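Local coordinates for protein putative glycoside hydrolase (Parabacteroides distasonis ATCC 8503, PDB 3GYC) that is a putative glycoside hydrolase with a cellulase-like TIM-barrel domain, and so probably cleaves glycosidic bonds in carbohydrates, although its substrate is not established, at residues A[52-57]-A[97-102]; A[110-115]-A[139-144]; A[152-157]-A[387-392]; A[339-344]-A[377-382]. One frame throughout, in Å; residues are numbered along the deposited sequence. Where two conformers were deposited one is given.

Contact 1: residues A[52-57]-A[97-102]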
loop_
_atom_site.group_PDB
_atom_site.type_symbol
_atom_site.label_atom_id
_atom_site.label_comp_id
_atom_site.label_asym_id
_atom_site.label_seq_id
_atom_site.Cartn_x
_atom_site.Cartn_y
_atom_site.Cartn_z
ATOM N N ASN A 52 8.000 4.142 11.345
ATOM C CA ASN A 52 7.771 3.094 12.337
ATOM C C ASN A 52 6.681 2.088 11.944
ATOM O O ASN A 52 6.160 1.371 12.773
ATOM C CB ASN A 52 7.579 3.661 13.748
ATOM C CG ASN A 52 6.410 4.608 13.879
ATOM O OD1 ASN A 52 5.779 5.000 12.876
ATOM N ND2 ASN A 52 6.081 4.949 15.130
ATOM N N ALA A 53 6.366 2.020 10.648
ATOM C CA ALA A 53 5.434 1.021 10.125
ATOM C C ALA A 53 5.823 0.709 8.658
ATOM O O ALA A 53 6.405 1.549 7.969
ATOM C CB ALA A 53 3.953 1.520 10.222
ATOM N N ILE A 54 5.522 -0.503 8.210
ATOM C CA ILE A 54 5.779 -0.958 6.849
ATOM C C ILE A 54 4.569 -1.763 6.388
ATOM O O ILE A 54 3.976 -2.486 7.169
ATOM C CB ILE A 54 7.024 -1.882 6.802
ATOM C CG1 ILE A 54 8.230 -1.221 7.485
ATOM C CG2 ILE A 54 7.376 -2.256 5.407
ATOM C CD1 ILE A 54 9.478 -2.189 7.710
ATOM N N ARG A 55 4.188 -1.590 5.139
ATOM C CA ARG A 55 3.140 -2.381 4.505
ATOM C C ARG A 55 3.839 -3.386 3.574
ATOM O O ARG A 55 4.615 -2.994 2.707
ATOM C CB ARG A 55 2.216 -1.463 3.720
ATOM C CG ARG A 55 1.222 -2.181 2.878
ATOM C CD ARG A 55 0.537 -1.286 1.988
ATOM N NE ARG A 55 -0.378 -1.984 1.115
ATOM C CZ ARG A 55 -0.595 -1.670 -0.158
ATOM N NH1 ARG A 55 0.100 -0.686 -0.749
ATOM N NH2 ARG A 55 -1.443 -2.390 -0.874
ATOM N N ILE A 56 3.626 -4.692 3.771
ATOM C CA ILE A 56 4.304 -5.641 2.943
ATOM C C ILE A 56 3.329 -6.667 2.372
ATOM O O ILE A 56 2.219 -6.876 2.873
ATOM C CB ILE A 56 5.420 -6.413 3.674
ATOM C CG1 ILE A 56 4.881 -7.251 4.858
ATOM C CG2 ILE A 56 6.520 -5.530 4.142
ATOM C CD1 ILE A 56 5.925 -8.153 5.499
ATOM N N ASP A 57 3.800 -7.303 1.331
ATOM C CA ASP A 57 3.081 -8.446 0.773
ATOM C C ASP A 57 3.434 -9.673 1.628
ATOM O O ASP A 57 4.631 -9.983 1.833
ATOM C CB ASP A 57 3.481 -8.665 -0.676
ATOM C CG ASP A 57 2.541 -9.645 -1.388
ATOM O OD1 ASP A 57 1.954 -10.529 -0.725
ATOM O OD2 ASP A 57 2.320 -9.457 -2.595
ATOM N N ASN A 97 8.562 -14.541 8.921
ATOM C CA ASN A 97 8.668 -14.439 10.376
ATOM C C ASN A 97 10.000 -13.819 10.823
ATOM O O ASN A 97 10.045 -13.114 11.868
ATOM C CB ASN A 97 8.355 -15.766 11.043
ATOM C CG ASN A 97 6.847 -16.093 11.036
ATOM O OD1 ASN A 97 6.021 -15.416 10.403
ATOM N ND2 ASN A 97 6.494 -17.114 11.759
ATOM N N LEU A 98 11.069 -14.082 10.055
ATOM C CA LEU A 98 12.383 -13.459 10.332
ATOM C C LEU A 98 12.281 -11.959 10.172
ATOM O O LEU A 98 12.711 -11.227 11.035
ATOM C CB LEU A 98 13.534 -14.039 9.482
ATOM C CG LEU A 98 14.044 -15.428 9.906
ATOM C CD1 LEU A 98 14.954 -16.129 8.818
ATOM C CD2 LEU A 98 14.753 -15.410 11.255
ATOM N N PHE A 99 11.727 -11.515 9.045
ATOM C CA PHE A 99 11.519 -10.111 8.783
ATOM C C PHE A 99 10.636 -9.446 9.855
ATOM O O PHE A 99 10.978 -8.340 10.352
ATOM C CB PHE A 99 10.919 -9.918 7.387
ATOM C CG PHE A 99 10.740 -8.465 7.010
ATOM C CD1 PHE A 99 11.846 -7.726 6.591
ATOM C CD2 PHE A 99 9.526 -7.830 7.165
ATOM C CE1 PHE A 99 11.717 -6.391 6.277
ATOM C CE2 PHE A 99 9.401 -6.509 6.832
ATOM C CZ PHE A 99 10.520 -5.785 6.413
ATOM N N LEU A 100 9.543 -10.114 10.238
ATOM C CA LEU A 100 8.647 -9.602 11.267
ATOM C C LEU A 100 9.348 -9.503 12.593
ATOM O O LEU A 100 9.124 -8.522 13.300
ATOM C CB LEU A 100 7.344 -10.400 11.379
ATOM C CG LEU A 100 6.417 -10.417 10.174
ATOM C CD1 LEU A 100 5.259 -11.438 10.417
ATOM C CD2 LEU A 100 5.832 -9.021 9.782
ATOM N N SER A 101 10.227 -10.462 12.936
ATOM C CA SER A 101 10.976 -10.384 14.185
ATOM C C SER A 101 11.898 -9.178 14.245
ATOM O O SER A 101 12.084 -8.554 15.329
ATOM C CB SER A 101 11.796 -11.654 14.392
ATOM O OG SER A 101 10.931 -12.757 14.381
ATOM N N LYS A 102 12.487 -8.836 13.105
ATOM C CA LYS A 102 13.374 -7.673 13.029
ATOM C C LYS A 102 12.562 -6.378 13.183
ATOM O O LYS A 102 13.047 -5.411 13.822
ATOM C CB LYS A 102 14.209 -7.667 11.739
ATOM C CG LYS A 102 15.196 -8.836 11.654
ATOM C CD LYS A 102 15.991 -8.793 10.348
ATOM C CE LYS A 102 16.883 -10.085 10.190
ATOM N NZ LYS A 102 17.944 -10.288 11.187
#

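Contact 2: residues A[110-115]-A[139-144]. With EDO (1,2-ethanediol), chain F.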
loop_
_atom_site.group_PDB
_atom_site.type_symbol
_atom_site.label_atom_id
_atom_site.label_comp_id
_atom_site.label_asym_id
_atom_site.label_seq_id
_atom_site.Cartn_x
_atom_site.Cartn_y
_atom_site.Cartn_z
ATOM N N VAL A 110 3.595 -3.722 11.294
ATOM C CA VAL A 110 3.478 -4.153 9.894
ATOM C C VAL A 110 2.050 -4.397 9.424
ATOM O O VAL A 110 1.317 -5.190 9.993
ATOM C CB VAL A 110 4.329 -5.446 9.637
ATOM C CG1 VAL A 110 4.227 -5.842 8.168
ATOM C CG2 VAL A 110 5.790 -5.183 10.086
ATOM N N GLY A 111 1.679 -3.715 8.355
ATOM C CA GLY A 111 0.423 -3.955 7.702
ATOM C C GLY A 111 0.644 -5.008 6.622
ATOM O O GLY A 111 1.584 -4.900 5.822
ATOM N N LEU A 112 -0.235 -6.014 6.586
ATOM C CA LEU A 112 -0.128 -7.042 5.566
ATOM C C LEU A 112 -1.115 -6.776 4.447
ATOM O O LEU A 112 -2.261 -6.345 4.678
ATOM C CB LEU A 112 -0.421 -8.411 6.163
ATOM C CG LEU A 112 0.469 -8.849 7.309
ATOM C CD1 LEU A 112 -0.034 -10.253 7.779
ATOM C CD2 LEU A 112 1.988 -8.830 6.967
ATOM N N SER A 113 -0.667 -7.045 3.241
ATOM C CA SER A 113 -1.493 -6.966 2.057
ATOM C C SER A 113 -0.999 -8.063 1.117
ATOM O O SER A 113 -0.118 -8.854 1.480
ATOM C CB SER A 113 -1.315 -5.569 1.408
ATOM O OG SER A 113 -2.249 -5.363 0.368
ATOM N N SER A 114 -1.518 -8.074 -0.107
ATOM C CA SER A 114 -0.952 -8.934 -1.165
ATOM C C SER A 114 -1.287 -8.416 -2.542
ATOM O O SER A 114 -2.361 -7.841 -2.762
ATOM C CB SER A 114 -1.413 -10.392 -1.071
ATOM O OG SER A 114 -0.541 -11.196 -1.876
ATOM N N TRP A 115 -0.329 -8.603 -3.435
ATOM C CA TRP A 115 -0.447 -8.360 -4.862
ATOM C C TRP A 115 -0.619 -9.713 -5.596
ATOM O O TRP A 115 -0.656 -9.753 -6.821
ATOM C CB TRP A 115 0.781 -7.613 -5.382
ATOM C CG TRP A 115 0.866 -6.195 -4.974
ATOM C CD1 TRP A 115 0.691 -5.098 -5.772
ATOM C CD2 TRP A 115 1.208 -5.680 -3.651
ATOM N NE1 TRP A 115 0.932 -3.942 -5.019
ATOM C CE2 TRP A 115 1.213 -4.276 -3.732
ATOM C CE3 TRP A 115 1.499 -6.283 -2.418
ATOM C CZ2 TRP A 115 1.481 -3.451 -2.619
ATOM C CZ3 TRP A 115 1.773 -5.484 -1.339
ATOM C CH2 TRP A 115 1.739 -4.071 -1.441
ATOM N N THR A 139 -4.715 -19.155 7.351
ATOM C CA THR A 139 -3.499 -19.959 7.417
ATOM C C THR A 139 -2.245 -19.103 7.642
ATOM O O THR A 139 -1.449 -19.393 8.520
ATOM C CB THR A 139 -3.392 -20.838 6.172
ATOM O OG1 THR A 139 -4.507 -21.714 6.199
ATOM C CG2 THR A 139 -2.133 -21.643 6.149
ATOM N N ILE A 140 -2.117 -18.011 6.902
ATOM C CA ILE A 140 -0.930 -17.148 7.009
ATOM C C ILE A 140 -0.902 -16.539 8.429
ATOM O O ILE A 140 0.151 -16.492 9.091
ATOM C CB ILE A 140 -0.896 -16.117 5.806
ATOM C CG1 ILE A 140 0.514 -15.600 5.465
ATOM C CG2 ILE A 140 -1.808 -14.958 6.012
ATOM C CD1 ILE A 140 1.115 -14.660 6.497
ATOM N N LEU A 141 -2.054 -16.119 8.933
ATOM C CA LEU A 141 -2.095 -15.520 10.273
ATOM C C LEU A 141 -1.673 -16.506 11.332
ATOM O O LEU A 141 -0.984 -16.114 12.253
ATOM C CB LEU A 141 -3.450 -14.880 10.590
ATOM C CG LEU A 141 -3.792 -13.667 9.722
ATOM C CD1 LEU A 141 -5.189 -13.183 10.006
ATOM C CD2 LEU A 141 -2.738 -12.507 9.931
ATOM N N ARG A 142 -2.069 -17.784 11.196
ATOM C CA ARG A 142 -1.644 -18.842 12.133
ATOM C C ARG A 142 -0.119 -19.074 12.020
ATOM O O ARG A 142 0.540 -19.296 13.031
ATOM C CB ARG A 142 -2.458 -20.145 11.902
ATOM C CG ARG A 142 -2.455 -21.145 13.048
ATOM N N SER A 143 0.445 -18.989 10.814
ATOM C CA SER A 143 1.917 -19.126 10.641
ATOM C C SER A 143 2.674 -18.024 11.397
ATOM O O SER A 143 3.746 -18.276 11.946
ATOM C CB SER A 143 2.381 -19.168 9.153
ATOM O OG SER A 143 2.444 -17.899 8.507
ATOM N N ILE A 144 2.088 -16.832 11.460
ATOM C CA ILE A 144 2.688 -15.689 12.169
ATOM C C ILE A 144 2.498 -15.867 13.667
ATOM O O ILE A 144 3.403 -15.652 14.460
ATOM C CB ILE A 144 2.063 -14.379 11.683
ATOM C CG1 ILE A 144 2.465 -14.161 10.218
ATOM C CG2 ILE A 144 2.452 -13.230 12.625
ATOM C CD1 ILE A 144 1.820 -13.015 9.508
HETATM C C1 EDO F . 0.515 -10.071 -9.721
HETATM O O1 EDO F . 1.329 -9.518 -8.661
HETATM C C2 EDO F . 1.359 -10.637 -10.890
HETATM O O2 EDO F . 2.483 -11.443 -10.460
#

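Contact 3: residues A[152-157]-A[387-392]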
loop_
_atom_site.group_PDB
_atom_site.type_symbol
_atom_site.label_atom_id
_atom_site.label_comp_id
_atom_site.label_asym_id
_atom_site.label_seq_id
_atom_site.Cartn_x
_atom_site.Cartn_y
_atom_site.Cartn_z
ATOM N N THR A 152 2.713 -7.659 16.189
ATOM C CA THR A 152 3.472 -6.791 15.272
ATOM C C THR A 152 2.635 -6.382 14.057
ATOM O O THR A 152 2.964 -5.429 13.391
ATOM C CB THR A 152 4.753 -7.514 14.834
ATOM O OG1 THR A 152 5.647 -7.585 15.956
ATOM C CG2 THR A 152 5.425 -6.824 13.664
ATOM N N ILE A 153 1.542 -7.105 13.787
ATOM C CA ILE A 153 0.705 -6.839 12.661
ATOM C C ILE A 153 -0.290 -5.737 13.035
ATOM O O ILE A 153 -0.981 -5.814 14.055
ATOM C CB ILE A 153 -0.039 -8.114 12.183
ATOM C CG1 ILE A 153 0.979 -9.209 11.807
ATOM C CG2 ILE A 153 -1.009 -7.757 11.051
ATOM C CD1 ILE A 153 2.112 -8.806 10.855
ATOM N N LEU A 154 -0.337 -4.731 12.178
ATOM C CA LEU A 154 -1.144 -3.536 12.394
ATOM C C LEU A 154 -2.550 -3.699 11.819
ATOM O O LEU A 154 -3.544 -3.334 12.430
ATOM C CB LEU A 154 -0.421 -2.388 11.704
ATOM C CG LEU A 154 -0.886 -0.989 11.905
ATOM C CD1 LEU A 154 -0.778 -0.637 13.406
ATOM C CD2 LEU A 154 -0.001 -0.099 10.969
ATOM N N TYR A 155 -2.609 -4.257 10.628
ATOM C CA TYR A 155 -3.856 -4.482 9.933
ATOM C C TYR A 155 -3.641 -5.528 8.868
ATOM O O TYR A 155 -2.511 -5.831 8.511
ATOM C CB TYR A 155 -4.402 -3.188 9.293
ATOM C CG TYR A 155 -3.596 -2.588 8.151
ATOM C CD1 TYR A 155 -3.734 -3.078 6.869
ATOM C CD2 TYR A 155 -2.718 -1.521 8.345
ATOM C CE1 TYR A 155 -3.021 -2.533 5.794
ATOM C CE2 TYR A 155 -1.968 -0.991 7.271
ATOM C CZ TYR A 155 -2.151 -1.488 6.006
ATOM O OH TYR A 155 -1.503 -1.001 4.914
ATOM N N VAL A 156 -4.749 -6.065 8.344
ATOM C CA VAL A 156 -4.686 -7.047 7.285
ATOM C C VAL A 156 -5.594 -6.584 6.186
ATOM O O VAL A 156 -6.810 -6.449 6.390
ATOM C CB VAL A 156 -5.112 -8.467 7.759
ATOM C CG1 VAL A 156 -5.152 -9.478 6.559
ATOM C CG2 VAL A 156 -4.197 -8.923 8.882
ATOM N N ASP A 157 -5.003 -6.420 5.013
ATOM C CA ASP A 157 -5.679 -6.006 3.769
ATOM C C ASP A 157 -5.714 -7.219 2.854
ATOM O O ASP A 157 -4.659 -7.735 2.469
ATOM C CB ASP A 157 -4.902 -4.830 3.150
ATOM C CG ASP A 157 -5.257 -4.552 1.680
ATOM O OD1 ASP A 157 -6.330 -4.995 1.170
ATOM O OD2 ASP A 157 -4.410 -3.881 1.028
ATOM N N ALA A 387 -11.152 1.855 17.343
ATOM C CA ALA A 387 -10.338 1.439 18.481
ATOM C C ALA A 387 -9.569 0.162 18.169
ATOM O O ALA A 387 -8.540 -0.064 18.774
ATOM C CB ALA A 387 -11.165 1.254 19.743
ATOM N N LYS A 388 -10.058 -0.672 17.243
ATOM C CA LYS A 388 -9.333 -1.910 16.896
ATOM C C LYS A 388 -7.953 -1.594 16.346
ATOM O O LYS A 388 -6.980 -2.274 16.682
ATOM C CB LYS A 388 -10.113 -2.803 15.921
ATOM C CG LYS A 388 -11.345 -3.419 16.553
ATOM C CD LYS A 388 -12.035 -4.496 15.682
ATOM C CE LYS A 388 -12.568 -3.911 14.397
ATOM N NZ LYS A 388 -13.568 -4.837 13.677
ATOM N N LEU A 389 -7.888 -0.590 15.467
ATOM C CA LEU A 389 -6.606 -0.140 14.904
ATOM C C LEU A 389 -5.838 0.749 15.880
ATOM O O LEU A 389 -4.637 0.577 16.053
ATOM C CB LEU A 389 -6.820 0.604 13.614
ATOM C CG LEU A 389 -5.580 1.127 12.896
ATOM C CD1 LEU A 389 -4.504 0.023 12.729
ATOM C CD2 LEU A 389 -5.989 1.691 11.552
ATOM N N LEU A 390 -6.524 1.678 16.545
ATOM C CA LEU A 390 -5.845 2.599 17.479
ATOM C C LEU A 390 -5.100 1.912 18.597
ATOM O O LEU A 390 -4.009 2.368 18.986
ATOM C CB LEU A 390 -6.811 3.659 18.044
ATOM C CG LEU A 390 -7.037 4.931 17.217
ATOM C CD1 LEU A 390 -7.223 4.739 15.729
ATOM C CD2 LEU A 390 -8.210 5.734 17.833
ATOM N N LYS A 391 -5.649 0.821 19.121
ATOM C CA LYS A 391 -4.961 0.089 20.166
ATOM C C LYS A 391 -3.659 -0.552 19.691
ATOM O O LYS A 391 -2.865 -0.953 20.530
ATOM C CB LYS A 391 -5.815 -1.064 20.691
ATOM C CG LYS A 391 -6.966 -0.671 21.555
ATOM C CD LYS A 391 -7.777 -1.923 22.047
ATOM C CE LYS A 391 -8.113 -2.912 20.899
ATOM N NZ LYS A 391 -9.387 -3.718 21.206
ATOM N N ARG A 392 -3.488 -0.726 18.379
ATOM C CA ARG A 392 -2.285 -1.353 17.810
ATOM C C ARG A 392 -1.183 -0.323 17.394
ATOM O O ARG A 392 -0.034 -0.684 17.067
ATOM C CB ARG A 392 -2.711 -2.210 16.613
ATOM C CG ARG A 392 -3.863 -3.167 16.927
ATOM C CD ARG A 392 -4.224 -4.044 15.717
ATOM N NE ARG A 392 -3.246 -5.111 15.569
ATOM C CZ ARG A 392 -3.280 -6.248 16.272
ATOM N NH1 ARG A 392 -4.230 -6.471 17.171
ATOM N NH2 ARG A 392 -2.342 -7.155 16.117
#

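Contact 4: residues A[339-344]-A[377-382]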
loop_
_atom_site.group_PDB
_atom_site.type_symbol
_atom_site.label_atom_id
_atom_site.label_comp_id
_atom_site.label_asym_id
_atom_site.label_seq_id
_atom_site.Cartn_x
_atom_site.Cartn_y
_atom_site.Cartn_z
HETATM N N MSE A 339 -7.568 12.586 10.226
HETATM C CA MSE A 339 -8.210 11.318 9.867
HETATM C C MSE A 339 -7.239 10.190 9.551
HETATM O O MSE A 339 -7.660 9.045 9.482
HETATM C CB MSE A 339 -9.171 11.536 8.703
HETATM C CG MSE A 339 -10.315 12.499 9.048
HETATM SE SE MSE A 339 -11.356 12.058 10.559
HETATM C CE MSE A 339 -11.473 10.126 10.238
ATOM N N TRP A 340 -5.960 10.489 9.349
ATOM C CA TRP A 340 -5.007 9.443 9.004
ATOM C C TRP A 340 -4.296 8.876 10.229
ATOM O O TRP A 340 -3.808 9.621 11.055
ATOM C CB TRP A 340 -3.981 9.963 7.989
ATOM C CG TRP A 340 -4.340 9.777 6.520
ATOM C CD1 TRP A 340 -3.897 8.778 5.735
ATOM C CD2 TRP A 340 -5.134 10.626 5.680
ATOM N NE1 TRP A 340 -4.382 8.899 4.479
ATOM C CE2 TRP A 340 -5.142 10.035 4.403
ATOM C CE3 TRP A 340 -5.851 11.816 5.881
ATOM C CZ2 TRP A 340 -5.828 10.578 3.336
ATOM C CZ3 TRP A 340 -6.525 12.367 4.810
ATOM C CH2 TRP A 340 -6.523 11.743 3.555
ATOM N N VAL A 341 -4.288 7.557 10.356
ATOM C CA VAL A 341 -3.582 6.857 11.437
ATOM C C VAL A 341 -2.252 6.277 10.943
ATOM O O VAL A 341 -1.387 5.922 11.738
ATOM C CB VAL A 341 -4.473 5.723 12.068
ATOM C CG1 VAL A 341 -5.734 6.331 12.721
ATOM C CG2 VAL A 341 -4.860 4.696 11.034
ATOM N N GLY A 342 -2.110 6.198 9.626
ATOM C CA GLY A 342 -0.909 5.737 8.956
ATOM C C GLY A 342 -0.685 6.587 7.712
ATOM O O GLY A 342 -1.507 6.583 6.795
ATOM N N VAL A 343 0.432 7.314 7.663
ATOM C CA VAL A 343 0.726 8.178 6.542
ATOM C C VAL A 343 2.097 7.882 5.958
ATOM O O VAL A 343 3.014 7.749 6.707
ATOM C CB VAL A 343 0.685 9.656 6.978
ATOM C CG1 VAL A 343 0.852 10.568 5.747
ATOM C CG2 VAL A 343 -0.585 9.959 7.728
ATOM N N ALA A 344 2.190 7.683 4.622
ATOM C CA ALA A 344 3.434 7.483 3.904
ATOM C C ALA A 344 3.783 8.829 3.262
ATOM O O ALA A 344 2.893 9.643 3.015
ATOM C CB ALA A 344 3.287 6.436 2.821
ATOM N N GLU A 377 -11.434 13.451 16.814
ATOM C CA GLU A 377 -12.277 12.860 17.867
ATOM C C GLU A 377 -13.297 11.878 17.296
ATOM O O GLU A 377 -13.795 11.020 18.010
ATOM C CB GLU A 377 -12.927 13.930 18.793
ATOM C CG GLU A 377 -14.266 14.567 18.374
ATOM C CD GLU A 377 -14.836 15.512 19.485
ATOM O OE1 GLU A 377 -14.322 16.640 19.622
ATOM O OE2 GLU A 377 -15.804 15.155 20.231
ATOM N N SER A 378 -13.591 11.968 16.006
ATOM C CA SER A 378 -14.453 10.971 15.379
ATOM C C SER A 378 -13.823 9.566 15.455
ATOM O O SER A 378 -14.530 8.572 15.341
ATOM C CB SER A 378 -14.723 11.323 13.940
ATOM O OG SER A 378 -13.526 11.304 13.181
ATOM N N LEU A 379 -12.503 9.511 15.634
ATOM C CA LEU A 379 -11.771 8.234 15.773
ATOM C C LEU A 379 -11.446 7.867 17.212
ATOM O O LEU A 379 -11.467 6.697 17.574
ATOM C CB LEU A 379 -10.447 8.275 15.008
ATOM C CG LEU A 379 -10.487 8.572 13.512
ATOM C CD1 LEU A 379 -9.061 8.496 12.976
ATOM C CD2 LEU A 379 -11.429 7.633 12.762
ATOM N N THR A 380 -11.131 8.853 18.033
ATOM C CA THR A 380 -10.659 8.574 19.397
ATOM C C THR A 380 -11.774 8.505 20.441
ATOM O O THR A 380 -11.570 7.971 21.528
ATOM C CB THR A 380 -9.643 9.620 19.808
ATOM O OG1 THR A 380 -10.267 10.900 19.726
ATOM C CG2 THR A 380 -8.440 9.598 18.861
ATOM N N LYS A 381 -12.948 9.045 20.146
ATOM C CA LYS A 381 -14.046 8.973 21.118
ATOM C C LYS A 381 -15.283 8.272 20.555
ATOM O O LYS A 381 -15.723 8.559 19.436
ATOM C CB LYS A 381 -14.369 10.367 21.646
ATOM C CG LYS A 381 -13.191 10.983 22.398
ATOM N N ASN A 382 -15.815 7.335 21.340
ATOM C CA ASN A 382 -16.992 6.551 20.990
ATOM C C ASN A 382 -16.880 5.981 19.596
ATOM O O ASN A 382 -17.709 6.277 18.720
ATOM C CB ASN A 382 -18.243 7.410 21.081
ATOM C CG ASN A 382 -18.391 8.041 22.426
ATOM O OD1 ASN A 382 -18.195 7.393 23.455
ATOM N ND2 ASN A 382 -18.738 9.317 22.431
#

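Contact 1: residues A[52-57]-A[97-102]
Ile54 and Ile56 of strand 53-57 meet Phe99 and Leu100 of helix 95-105 in a purely apolar contact. Phe99 contributes the ring: a chi1 of -177° swings the phenyl group away from the backbone N and carries it out to the strand, where it lies obliquely to both isoleucines. Its tip atom CZ is 4.0 Å from Ile54 CD1. One flank takes two methyls of Ile56, CD1 at 4.0 Å from Phe99 CD2 and CG2 at 4.1 Å from Phe99 CE2. Leu100 adds a looser touch, its CD2 lying 4.4 Å from Ile56 CD1. Beta-branched isoleucine suits an extended strand and offers methyls that reach the ring from it. Cutting Phe99 back to an alanine would probably open a gap between strand and helix and leave both CD1 methyls without the ring they pack on.

Polar groups are turned to other partners. Arg55, between the two isoleucines, forms a salt bridge with Glu305, while Lys102 pairs with Asp40. Asn97 uses its amide to bond Gln93 and Asp147.

The axes of strand 53-57 and helix segment 97-102 come within 11.5 Å of each other and run nearly antiparallel, at 165°. A helix running back along the outside of a parallel strand through an apolar layer is the repeating theme of the (beta/alpha)8, or TIM, barrel.

Contact 2: residues A[110-115]-A[139-144]
Leu112, on strand 109-113, sends its CD1 methyl against two residues of helix 130-146, Leu141 and Ile144. The closer meeting is tip to tip: Leu112 CD1 and Ile144 CD1 stand 3.7 Å apart. Both side chains are extended to achieve this. Leu112 has CG anti to its carbonyl carbon (chi1 -59°) and CD1 anti to CA. Ile144 likewise stretches CG1 and CD1 outward, so each residue spends its full length spanning the layer between strand and helix. Leu141 arrives differently. It slides past Leu112 in the opposite direction and touches with one branch, CD2 lying 4.1 Å from Leu112 CD1. Leucine suits the strand position because a single terminal methyl can serve two helix residues about one turn apart.

Ser143, on the same helix, folds its hydroxyl back along the backbone (chi1 79°) and donates to Ile140 O at 2.8 Å, in the carbonyl plane and on a lone pair. The same oxygen accepts from Ile144 N, and Gln93 also bonds the hydroxyl.

Beyond the strand's C-terminal end, Trp115 packs edge-to-face with Trp167 and Phe24, and its carbonyl O accepts a 2.7 Å bond from O1 of a 1,2-ethanediol, probably from the crystallisation liquor. The loops at this end of a TIM barrel usually carry the active site.

Strand and helix of this beta-alpha-beta unit thus share no hydrogen bond here: their spacing is probably set by dispersion and shape, and directional bonding is left to each element's own neighbours.

Contact 3: residues A[152-157]-A[387-392]
Arg392, just beyond helix 384-390, grips the carbonyl O of Ile153 where strand 153-157 of the TIM barrel begins. The grip is side-on, with NE and NH2 both donating to this one oxygen at 2.8 Å each. The oxygen lies only 3° from the guanidinium plane, but sharing one acceptor bends both bonds, to 145° at NE and 143° at NH2. A bend at chi3 turns the flat group to meet the carbonyl. Arginine suits the place because its aliphatic stem can lie along Leu154 while NE and NH2, on one edge of the guanidinium, both reach Ile153 O.

Beside this polar grip, Leu154 and Leu389 cross obliquely, their CD1 atoms 3.8 Å apart. Leu154 CD1 also lies against Arg392 CB, so the arginine's own stem joins the apolar patch.

Farther out, Met206 and Pro207 pack on Arg392, whose carbonyl O accepts from Lys109. Leu389 leans on Val341 of another barrel strand, and Lys388 forms a salt bridge with Asp229. The C-terminal segment is thereby fitted against the N-terminal ends of the strands.

One polar atom pays for this packing: Leu154 O is buried without a hydrogen-bond partner, with Arg392 CD 3.4 Å and Leu389 CD1 3.5 Å from it.

Contact 4: residues A[339-344]-A[377-382]
No ring takes part where Met339 and Val341 meet Ser378 and Leu379. The side chain of the neighbouring Trp340 leaves its backbone away from helix 377-380; Gly342 O lies at the edge of its indole, in plane, its NE1 bonds Thr303 OG1, and Ile287 and Ala291 of helix 276-297 pack against it.

The contact itself is carried by flexible and branched aliphatic groups. Met339 is a selenomethionine, and its chain is bent at both chi2 (-55°) and chi3 (-41°), which curls the end round toward helix 377-380. Its CE methyl crosses Leu379 at an angle and comes to 3.5 Å from Leu379 CD2, with Leu379 CG close behind. Leu379 uses its other branch separately: CD1 lies 4.0 Å from Val341 CG1 and 3.8 Å from the carbonyl O of Met339. The leucine fork is therefore divided between Met339, just before strand 340-343, and Val341 within it, and an unbranched, pliable methionine suits the opposing position because it can fold over the fork. Shortening Leu379 to an alanine would probably leave Met339 CE without its seat and open a gap beside Val341 CG1.

Ser378 OG approaches the selenium, 3.5 Å from Met339 SE. This is packing, for the hydroxyl has its hydrogen bond with Asp376 OD2.

The chain turns a corner at Val341 and Gly342. Around the contact, Arg295 of helix 276-297 touches both Met339 and Ser378, Val341 meets Leu390 of helix 384-390, and backbone bonds tie Val341 to Arg17 and Leu301 on the flanking strands.

From the N terminus, contact 1 closes first, binding strand 53-57 to helix 95-105, farther along the chain. Contact 2 comes next in series, joining strand 109-113 to helix 130-146; Asp57 OD1 bonds Ser114 OG between them. Contact 3 opens at strand 153-157, next to 109-113, where Ser113 OG bonds Asp157 OD2, and it closes only at 387-392, near the C terminus. Contact 4 lies nested within that long loop, linking 339-344 to 377-382; none of the four cross. Contacts 3 and 4 touch each other. Contacts 1 and 2 fasten helices to adjacent strands of the barrel, whereas 3 and 4 bring the C-terminal helices against it.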